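Local coordinates for protein separin (PDB 5U1T) that cleaves the cohesin subunit MCD1/SCC1 as a caspase-like cysteine protease at the onset of anaphase, and so drives chromosome segregation, at residues T491-F496 with E514-E519; H483-L488 with V506-S511; D475-A480 with E501-V506. All coordinates share one frame; numbering follows the deposited sequence.

Helices 470-485 and 501-509 of the helical domain pack on each other through contacts 2 and 3, whose centres lie about 8 Å apart and which share Val506; contact 3 takes earlier residues of both helices and contact 2 their C-terminal ends. Contact 1 joins the loop between these helices to the loop that follows helix 501-509, with its centre about 12 Å from that of contact 2 and about 14 Å from that of contact 3. Tyr508 ties contacts 1 and 2, its OH lying 2.6 Å from Ile494 O, a probable hydrogen bond. All three are remote from Cys1497, the active-site cysteine by similarity.

Contact 1. Residues T491-F496 with E514-E519; sequences TKFIEF and ENIPSE
The ring of Phe493 is overlapped on one face by the pyrrolidine of Pro517, a CH-pi contact between two loops: residues 491-496 lie in the loop that connects helix 470-485 to helix 501-509, while the loop containing 514-519 leads on toward helix 523-533. Pro517 CD sits 3.4 Å from the centroid of the Phe493 ring and only 10° off its normal, which places the methylene almost over the ring centre. Pro517 CG leans outward over the same face and comes 3.4 Å from Phe493 CE2. The two side chains approach from opposite directions, and the aromatic ring reaches the proline because Phe493 CG stands anti to the backbone N (chi1 173°). On the other face of the Phe493 ring lies the backbone N of Glu495, shifted toward the rim, so the ring is sandwiched between its own loop and the proline.

Ile516 adds a second, looser touch. Its side chain crosses that of Phe493 at about a right angle, with CG2 at 4.1 Å from Phe493 CD1, while it also rests on Phe529 and Arg533 of helix 523-533. Tyr508 of helix 501-509 meets the Phe493 ring as well, their planes inclined at about 50°. Pro517 is the centre of an inverse gamma turn, whose tight reversal accompanies the weak bond from Ser518 N to Ile516 O. The contact is a small apolar one near the surface, burying 193 Å² over both sides. At the root of the aromatic side chain, Phe493 CB lies 4.0 Å from Asn515 O.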
loop_
_atom_site.group_PDB
_atom_site.type_symbol
_atom_site.label_atom_id
_atom_site.label_comp_id
_atom_site.label_asym_id
_atom_site.label_seq_id
_atom_site.Cartn_x
_atom_site.Cartn_y
_atom_site.Cartn_z
ATOM N N THR A 491 -23.461 2.153 -25.806
ATOM C CA THR A 491 -22.228 2.935 -25.752
ATOM C C THR A 491 -22.492 4.422 -25.925
ATOM O O THR A 491 -21.560 5.223 -25.879
ATOM C CB THR A 491 -21.204 2.474 -26.829
ATOM O OG1 THR A 491 -21.805 2.524 -28.131
ATOM C CG2 THR A 491 -20.730 1.053 -26.542
ATOM N N LYS A 492 -23.753 4.782 -26.152
ATOM C CA LYS A 492 -24.178 6.179 -26.193
ATOM C C LYS A 492 -25.234 6.386 -25.112
ATOM O O LYS A 492 -25.956 5.452 -24.749
ATOM C CB LYS A 492 -24.743 6.560 -27.572
ATOM C CG LYS A 492 -24.000 5.966 -28.781
ATOM C CD LYS A 492 -22.522 6.382 -28.823
ATOM C CE LYS A 492 -21.638 5.329 -29.523
ATOM N NZ LYS A 492 -20.265 5.218 -28.889
ATOM N N PHE A 493 -25.317 7.605 -24.594
ATOM C CA PHE A 493 -26.364 7.987 -23.656
ATOM C C PHE A 493 -27.783 7.828 -24.235
ATOM O O PHE A 493 -28.122 8.440 -25.243
ATOM C CB PHE A 493 -26.138 9.429 -23.227
ATOM C CG PHE A 493 -27.229 9.990 -22.397
ATOM C CD1 PHE A 493 -27.308 9.689 -21.042
ATOM C CD2 PHE A 493 -28.172 10.837 -22.953
ATOM C CE1 PHE A 493 -28.329 10.220 -20.258
ATOM C CE2 PHE A 493 -29.184 11.372 -22.182
ATOM C CZ PHE A 493 -29.273 11.067 -20.845
ATOM N N ILE A 494 -28.588 6.978 -23.597
ATOM C CA ILE A 494 -30.025 6.882 -23.838
ATOM C C ILE A 494 -30.733 7.611 -22.714
ATOM O O ILE A 494 -30.594 7.218 -21.558
ATOM C CB ILE A 494 -30.537 5.409 -23.838
ATOM C CG1 ILE A 494 -29.883 4.557 -24.927
ATOM C CG2 ILE A 494 -32.049 5.372 -23.914
ATOM C CD1 ILE A 494 -29.760 5.267 -26.223
ATOM N N GLU A 495 -31.494 8.656 -22.999
ATOM C CA GLU A 495 -32.267 9.249 -21.903
ATOM C C GLU A 495 -33.533 8.459 -21.621
ATOM O O GLU A 495 -34.556 8.659 -22.271
ATOM C CB GLU A 495 -32.647 10.677 -22.197
ATOM C CG GLU A 495 -33.421 11.245 -21.063
ATOM C CD GLU A 495 -33.805 12.665 -21.316
ATOM O OE1 GLU A 495 -34.118 13.385 -20.345
ATOM O OE2 GLU A 495 -33.798 13.078 -22.491
ATOM N N PHE A 496 -33.471 7.556 -20.660
ATOM C CA PHE A 496 -34.556 6.608 -20.505
ATOM C C PHE A 496 -35.881 7.282 -20.240
ATOM O O PHE A 496 -35.960 8.236 -19.466
ATOM C CB PHE A 496 -34.221 5.618 -19.413
ATOM C CG PHE A 496 -33.069 4.733 -19.774
ATOM C CD1 PHE A 496 -33.243 3.687 -20.666
ATOM C CD2 PHE A 496 -31.793 4.970 -19.253
ATOM C CE1 PHE A 496 -32.190 2.875 -21.001
ATOM C CE2 PHE A 496 -30.735 4.164 -19.595
ATOM C CZ PHE A 496 -30.932 3.113 -20.465
ATOM N N GLU A 514 -19.351 7.738 -22.369
ATOM C CA GLU A 514 -18.555 8.955 -22.480
ATOM C C GLU A 514 -19.301 10.268 -22.211
ATOM O O GLU A 514 -19.050 10.923 -21.184
ATOM C CB GLU A 514 -17.909 9.019 -23.869
ATOM C CG GLU A 514 -16.847 7.932 -24.119
ATOM C CD GLU A 514 -16.257 7.964 -25.550
ATOM O OE1 GLU A 514 -16.805 8.708 -26.421
ATOM O OE2 GLU A 514 -15.242 7.242 -25.794
ATOM N N ASN A 515 -20.188 10.672 -23.124
ATOM C CA ASN A 515 -20.810 12.000 -23.038
ATOM C C ASN A 515 -22.231 12.014 -22.494
ATOM O O ASN A 515 -23.202 12.092 -23.243
ATOM C CB ASN A 515 -20.819 12.680 -24.406
ATOM C CG ASN A 515 -19.429 12.812 -24.993
ATOM O OD1 ASN A 515 -19.159 12.295 -26.080
ATOM N ND2 ASN A 515 -18.537 13.504 -24.283
ATOM N N ILE A 516 -22.346 11.970 -21.179
ATOM C CA ILE A 516 -23.628 12.124 -20.533
ATOM C C ILE A 516 -23.956 13.608 -20.384
ATOM O O ILE A 516 -23.105 14.385 -19.974
ATOM C CB ILE A 516 -23.618 11.421 -19.183
ATOM C CG1 ILE A 516 -23.505 9.921 -19.417
ATOM C CG2 ILE A 516 -24.868 11.741 -18.411
ATOM C CD1 ILE A 516 -22.636 9.242 -18.426
ATOM N N PRO A 517 -25.185 14.016 -20.761
ATOM C CA PRO A 517 -25.581 15.425 -20.611
ATOM C C PRO A 517 -25.964 15.783 -19.173
ATOM O O PRO A 517 -27.098 16.194 -18.921
ATOM C CB PRO A 517 -26.785 15.547 -21.547
ATOM C CG PRO A 517 -27.357 14.181 -21.595
ATOM C CD PRO A 517 -26.206 13.226 -21.474
ATOM N N SER A 518 -25.027 15.640 -18.241
ATOM C CA SER A 518 -25.346 15.806 -16.828
ATOM C C SER A 518 -25.698 17.246 -16.490
ATOM O O SER A 518 -26.405 17.498 -15.517
ATOM C CB SER A 518 -24.181 15.328 -15.951
ATOM O OG SER A 518 -22.992 16.050 -16.227
ATOM N N GLU A 519 -25.230 18.195 -17.295
ATOM C CA GLU A 519 -25.437 19.605 -16.967
ATOM C C GLU A 519 -26.907 20.005 -17.088
ATOM O O GLU A 519 -27.294 21.089 -16.670
ATOM C CB GLU A 519 -24.565 20.509 -17.837
ATOM C CG GLU A 519 -24.967 20.595 -19.285
ATOM C CD GLU A 519 -24.638 19.338 -20.087
ATOM O OE1 GLU A 519 -23.981 18.426 -19.529
ATOM O OE2 GLU A 519 -25.042 19.264 -21.276
#

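Contact 2. Residues H483-L488 with V506-S511; sequences HCFTRL and VLYGNS
Phe485 reaches from the C-terminal part of helix 470-485 to Leu507, Tyr508 and Ser511, after His483 and Cys484 have turned their side chains to helix 431-444 and, for Cys484, also to helix 448-458. A wider pi-type turn spans 483-485. The Phe485 ring is carried toward helix 501-509 with CG anti to the backbone N (chi1 176°), and it accounts for all the contacts between the two segments.

Leu507 lies over one face of this ring: its CG is above the face, and its methyl CD2 comes 3.9 Å from Phe485 CD1. The other methyl, CD1, stays nearer the root of the aromatic side chain, 4.1 Å from Phe485 CB. Tyr508 is met differently. Phe485 turns its edge toward the face of the tyrosine ring in a T-shaped pair, with centroids 5.8 Å apart and planes at 78°, while Tyr508 OH is bonded to Ile494 O. Ser511 closes the far end, its CB 4.1 Å from Phe485 CE2. Its hydroxyl is turned back to its own segment: OG donates to Tyr508 O over 2.9 Å, in the carbonyl plane and on a lone pair, and Ser511 N binds the same oxygen.

An alanine in place of Phe485 would leave the Tyr508 face without its edge partner and would probably open a gap beside Leu507 and Ser511.

Further along, Arg487 forms a salt bridge with Glu439, and Leu488 packs on helix 448-458. Phe485 thus packs the end of helix 470-485 on helix 501-509 and the loop after it, as neighbouring helices do in an all-helical array.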
loop_
_atom_site.group_PDB
_atom_site.type_symbol
_atom_site.label_atom_id
_atom_site.label_comp_id
_atom_site.label_asym_id
_atom_site.label_seq_id
_atom_site.Cartn_x
_atom_site.Cartn_y
_atom_site.Cartn_z
ATOM N N HIS A 483 -27.507 -5.831 -12.755
ATOM C CA HIS A 483 -28.189 -7.025 -13.255
ATOM C C HIS A 483 -28.879 -6.865 -14.610
ATOM O O HIS A 483 -29.238 -7.866 -15.237
ATOM C CB HIS A 483 -29.228 -7.502 -12.242
ATOM C CG HIS A 483 -28.649 -7.895 -10.920
ATOM N ND1 HIS A 483 -28.488 -9.212 -10.537
ATOM C CD2 HIS A 483 -28.199 -7.149 -9.883
ATOM C CE1 HIS A 483 -27.966 -9.256 -9.325
ATOM N NE2 HIS A 483 -27.779 -8.018 -8.906
ATOM N N CYS A 484 -29.080 -5.622 -15.048
ATOM C CA CYS A 484 -29.930 -5.349 -16.203
ATOM C C CYS A 484 -29.294 -4.425 -17.230
ATOM O O CYS A 484 -29.221 -4.780 -18.404
ATOM C CB CYS A 484 -31.264 -4.754 -15.749
ATOM S SG CYS A 484 -32.338 -5.903 -14.849
ATOM N N PHE A 485 -28.848 -3.249 -16.801
ATOM C CA PHE A 485 -28.319 -2.240 -17.716
ATOM C C PHE A 485 -27.119 -2.747 -18.497
ATOM O O PHE A 485 -27.003 -2.505 -19.687
ATOM C CB PHE A 485 -27.948 -0.977 -16.947
ATOM C CG PHE A 485 -27.312 0.083 -17.784
ATOM C CD1 PHE A 485 -28.076 0.906 -18.577
ATOM C CD2 PHE A 485 -25.939 0.275 -17.757
ATOM C CE1 PHE A 485 -27.491 1.889 -19.342
ATOM C CE2 PHE A 485 -25.340 1.259 -18.513
ATOM C CZ PHE A 485 -26.115 2.064 -19.317
ATOM N N THR A 486 -26.241 -3.472 -17.823
ATOM C CA THR A 486 -24.991 -3.969 -18.417
ATOM C C THR A 486 -25.219 -5.002 -19.531
ATOM O O THR A 486 -24.372 -5.196 -20.409
ATOM C CB THR A 486 -24.115 -4.602 -17.345
ATOM O OG1 THR A 486 -24.890 -5.597 -16.658
ATOM C CG2 THR A 486 -23.630 -3.548 -16.352
ATOM N N ARG A 487 -26.380 -5.651 -19.487
ATOM C CA ARG A 487 -26.808 -6.569 -20.541
ATOM C C ARG A 487 -27.252 -5.852 -21.812
ATOM O O ARG A 487 -27.474 -6.482 -22.838
ATOM C CB ARG A 487 -27.954 -7.440 -20.039
ATOM C CG ARG A 487 -27.672 -8.029 -18.696
ATOM C CD ARG A 487 -28.807 -8.883 -18.235
ATOM N NE ARG A 487 -28.630 -10.273 -18.638
ATOM C CZ ARG A 487 -27.773 -11.107 -18.056
ATOM N NH1 ARG A 487 -27.003 -10.673 -17.053
ATOM N NH2 ARG A 487 -27.678 -12.368 -18.483
ATOM N N LEU A 488 -27.404 -4.538 -21.750
ATOM C CA LEU A 488 -27.911 -3.821 -22.911
ATOM C C LEU A 488 -26.795 -3.478 -23.860
ATOM O O LEU A 488 -27.042 -3.169 -25.024
ATOM C CB LEU A 488 -28.632 -2.553 -22.492
ATOM C CG LEU A 488 -29.811 -2.800 -21.567
ATOM C CD1 LEU A 488 -30.286 -1.457 -21.072
ATOM C CD2 LEU A 488 -30.900 -3.567 -22.292
ATOM N N VAL A 506 -27.729 8.409 -10.748
ATOM C CA VAL A 506 -27.117 7.246 -10.143
ATOM C C VAL A 506 -26.795 6.199 -11.192
ATOM O O VAL A 506 -25.720 5.619 -11.159
ATOM C CB VAL A 506 -28.009 6.639 -9.043
ATOM C CG1 VAL A 506 -27.458 5.323 -8.568
ATOM C CG2 VAL A 506 -28.126 7.610 -7.881
ATOM N N LEU A 507 -27.691 5.969 -12.149
ATOM C CA LEU A 507 -27.441 4.925 -13.154
ATOM C C LEU A 507 -26.282 5.269 -14.095
ATOM O O LEU A 507 -25.435 4.428 -14.329
ATOM C CB LEU A 507 -28.690 4.623 -13.988
ATOM C CG LEU A 507 -28.510 3.508 -15.034
ATOM C CD1 LEU A 507 -28.866 2.144 -14.494
ATOM C CD2 LEU A 507 -29.287 3.807 -16.295
ATOM N N TYR A 508 -26.234 6.477 -14.641
ATOM C CA TYR A 508 -25.158 6.793 -15.569
ATOM C C TYR A 508 -23.878 7.189 -14.831
ATOM O O TYR A 508 -22.781 7.079 -15.376
ATOM C CB TYR A 508 -25.581 7.893 -16.545
ATOM C CG TYR A 508 -26.364 7.359 -17.726
ATOM C CD1 TYR A 508 -25.715 6.740 -18.789
ATOM C CD2 TYR A 508 -27.760 7.453 -17.777
ATOM C CE1 TYR A 508 -26.422 6.229 -19.875
ATOM C CE2 TYR A 508 -28.472 6.948 -18.871
ATOM C CZ TYR A 508 -27.792 6.338 -19.918
ATOM O OH TYR A 508 -28.473 5.823 -21.011
ATOM N N GLY A 509 -24.025 7.636 -13.589
ATOM C CA GLY A 509 -22.890 7.849 -12.721
ATOM C C GLY A 509 -22.039 6.592 -12.631
ATOM O O GLY A 509 -20.815 6.670 -12.664
ATOM N N ASN A 510 -22.695 5.435 -12.536
ATOM C CA ASN A 510 -22.011 4.149 -12.457
ATOM C C ASN A 510 -21.526 3.633 -13.800
ATOM O O ASN A 510 -20.812 2.641 -13.854
ATOM C CB ASN A 510 -22.920 3.095 -11.832
ATOM C CG ASN A 510 -22.894 3.129 -10.319
ATOM O OD1 ASN A 510 -23.720 3.783 -9.675
ATOM N ND2 ASN A 510 -21.932 2.428 -9.737
ATOM N N SER A 511 -21.908 4.300 -14.881
ATOM C CA SER A 511 -21.539 3.829 -16.209
ATOM C C SER A 511 -20.219 4.439 -16.680
ATOM O O SER A 511 -19.724 5.415 -16.118
ATOM C CB SER A 511 -22.645 4.139 -17.231
ATOM O OG SER A 511 -22.544 5.466 -17.730
#

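Contact 3. Residues D475-A480 with E501-V506; sequences DFCQNA and EIMLSV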
loop_
_atom_site.group_PDB
_atom_site.type_symbol
_atom_site.label_atom_id
_atom_site.label_comp_id
_atom_site.label_asym_id
_atom_site.label_seq_id
_atom_site.Cartn_x
_atom_site.Cartn_y
_atom_site.Cartn_z
ATOM N N ASP A 475 -30.071 1.898 -4.053
ATOM C CA ASP A 475 -30.211 0.472 -4.015
ATOM C C ASP A 475 -30.900 -0.028 -5.268
ATOM O O ASP A 475 -30.479 -1.000 -5.850
ATOM C CB ASP A 475 -31.033 0.154 -2.786
ATOM C CG ASP A 475 -31.122 -1.280 -2.504
ATOM O OD1 ASP A 475 -30.278 -2.028 -2.973
ATOM O OD2 ASP A 475 -32.042 -1.671 -1.793
ATOM N N PHE A 476 -31.958 0.644 -5.684
ATOM C CA PHE A 476 -32.682 0.268 -6.871
ATOM C C PHE A 476 -31.903 0.503 -8.139
ATOM O O PHE A 476 -31.917 -0.302 -9.027
ATOM C CB PHE A 476 -33.987 1.053 -6.959
ATOM C CG PHE A 476 -34.733 0.834 -8.235
ATOM C CD1 PHE A 476 -34.438 1.564 -9.342
ATOM C CD2 PHE A 476 -35.708 -0.110 -8.321
ATOM C CE1 PHE A 476 -35.095 1.353 -10.516
ATOM C CE2 PHE A 476 -36.376 -0.324 -9.490
ATOM C CZ PHE A 476 -36.065 0.406 -10.591
ATOM N N CYS A 477 -31.204 1.615 -8.219
ATOM C CA CYS A 477 -30.472 1.944 -9.416
ATOM C C CYS A 477 -29.208 1.173 -9.630
ATOM O O CYS A 477 -28.844 0.909 -10.746
ATOM C CB CYS A 477 -30.152 3.417 -9.437
ATOM S SG CYS A 477 -31.535 4.438 -9.899
ATOM N N GLN A 478 -28.534 0.823 -8.555
ATOM C CA GLN A 478 -27.301 0.094 -8.693
ATOM C C GLN A 478 -27.571 -1.316 -9.086
ATOM O O GLN A 478 -26.881 -1.865 -9.903
ATOM C CB GLN A 478 -26.475 0.165 -7.437
ATOM C CG GLN A 478 -25.210 0.951 -7.652
ATOM C CD GLN A 478 -24.706 1.539 -6.389
ATOM O OE1 GLN A 478 -24.756 0.909 -5.352
ATOM N NE2 GLN A 478 -24.228 2.751 -6.461
ATOM N N ASN A 479 -28.589 -1.903 -8.497
ATOM C CA ASN A 479 -28.959 -3.257 -8.866
ATOM C C ASN A 479 -29.481 -3.352 -10.296
ATOM O O ASN A 479 -29.222 -4.341 -10.990
ATOM C CB ASN A 479 -29.992 -3.797 -7.902
ATOM C CG ASN A 479 -29.360 -4.378 -6.679
ATOM O OD1 ASN A 479 -29.217 -5.591 -6.565
ATOM N ND2 ASN A 479 -28.934 -3.518 -5.762
ATOM N N ALA A 480 -30.212 -2.326 -10.736
ATOM C CA ALA A 480 -30.717 -2.282 -12.108
ATOM C C ALA A 480 -29.534 -2.162 -13.051
ATOM O O ALA A 480 -29.567 -2.619 -14.192
ATOM C CB ALA A 480 -31.688 -1.111 -12.301
ATOM N N GLU A 501 -34.699 12.441 -12.771
ATOM C CA GLU A 501 -33.365 12.993 -12.826
ATOM C C GLU A 501 -32.444 12.183 -11.931
ATOM O O GLU A 501 -31.344 11.807 -12.325
ATOM C CB GLU A 501 -33.398 14.441 -12.370
ATOM C CG GLU A 501 -32.089 15.101 -12.392
ATOM C CD GLU A 501 -32.172 16.540 -11.954
ATOM O OE1 GLU A 501 -32.069 16.818 -10.736
ATOM O OE2 GLU A 501 -32.345 17.397 -12.846
ATOM N N ILE A 502 -32.910 11.920 -10.719
ATOM C CA ILE A 502 -32.139 11.181 -9.742
ATOM C C ILE A 502 -31.780 9.765 -10.247
ATOM O O ILE A 502 -30.613 9.335 -10.173
ATOM C CB ILE A 502 -32.908 11.125 -8.413
ATOM C CG1 ILE A 502 -33.411 12.534 -8.075
ATOM C CG2 ILE A 502 -32.034 10.564 -7.315
ATOM C CD1 ILE A 502 -33.717 12.775 -6.613
ATOM N N MET A 503 -32.767 9.057 -10.785
ATOM C CA MET A 503 -32.524 7.736 -11.338
ATOM C C MET A 503 -31.475 7.754 -12.443
ATOM O O MET A 503 -30.632 6.851 -12.511
ATOM C CB MET A 503 -33.818 7.132 -11.887
ATOM C CG MET A 503 -34.788 6.712 -10.824
ATOM S SD MET A 503 -36.359 6.174 -11.534
ATOM C CE MET A 503 -35.900 4.632 -12.355
ATOM N N LEU A 504 -31.547 8.756 -13.322
ATOM C CA LEU A 504 -30.588 8.851 -14.421
ATOM C C LEU A 504 -29.161 9.144 -13.882
ATOM O O LEU A 504 -28.161 8.629 -14.409
ATOM C CB LEU A 504 -31.024 9.914 -15.426
ATOM C CG LEU A 504 -32.225 9.563 -16.314
ATOM C CD1 LEU A 504 -32.704 10.784 -17.065
ATOM C CD2 LEU A 504 -31.913 8.447 -17.294
ATOM N N SER A 505 -29.086 9.946 -12.826
ATOM C CA SER A 505 -27.817 10.345 -12.234
ATOM C C SER A 505 -27.050 9.167 -11.597
ATOM O O SER A 505 -25.878 8.946 -11.883
ATOM C CB SER A 505 -28.056 11.432 -11.193
ATOM O OG SER A 505 -26.825 12.001 -10.792
ATOM N N VAL A 506 -27.729 8.409 -10.748
ATOM C CA VAL A 506 -27.117 7.246 -10.143
ATOM C C VAL A 506 -26.795 6.199 -11.192
ATOM O O VAL A 506 -25.720 5.619 -11.159
ATOM C CB VAL A 506 -28.009 6.639 -9.043
ATOM C CG1 VAL A 506 -27.458 5.323 -8.568
ATOM C CG2 VAL A 506 -28.126 7.610 -7.881
#
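Cys477 and Val506 meet directly between helices 470-485 and 501-509, with Cys477 CB 3.4 Å from Val506 CG1. Both side chains leave their backbones toward the opposing helix, and their CA atoms, 6.3 Å apart, are the nearest pair between the segments. Val506 CG1 is the methyl anti to the backbone N (chi1 172°), and it is this branch that meets the cysteine.

The remaining apolar contacts gather on Met503. The sulfur of Cys477 lies alongside the start of the methionine chain, its SG 4.1 Å from Met503 CB. At the other end, the bend at chi3 (69°) directs the methyl group to the phenylalanine, where Met503 CE comes 3.8 Å from Phe476 CE1. That methyl approaches the ring obliquely.

Polar groups play a smaller part. Cys477 SG also stands 3.7 Å from Met503 O. Within the first helix, Asn479 ND2 bonds to Asp475 O over 3.0 Å, and Gln478 OE1 takes a hydrogen bond with Ser602 OG, outside the two segments.

The axes of segments 475-480 and 501-506 approach to 9.4 Å and cross at -47°, and the four touching residues are all buried, with 213 Å² of surface buried between the segments. Helix 431-444 packs against Phe476 through Ile435, Phe459 of a loop meets Met503, and Ser505 OG bonds to Ser525 O of helix 523-533, which places this crossing between helices before and after it in the chain.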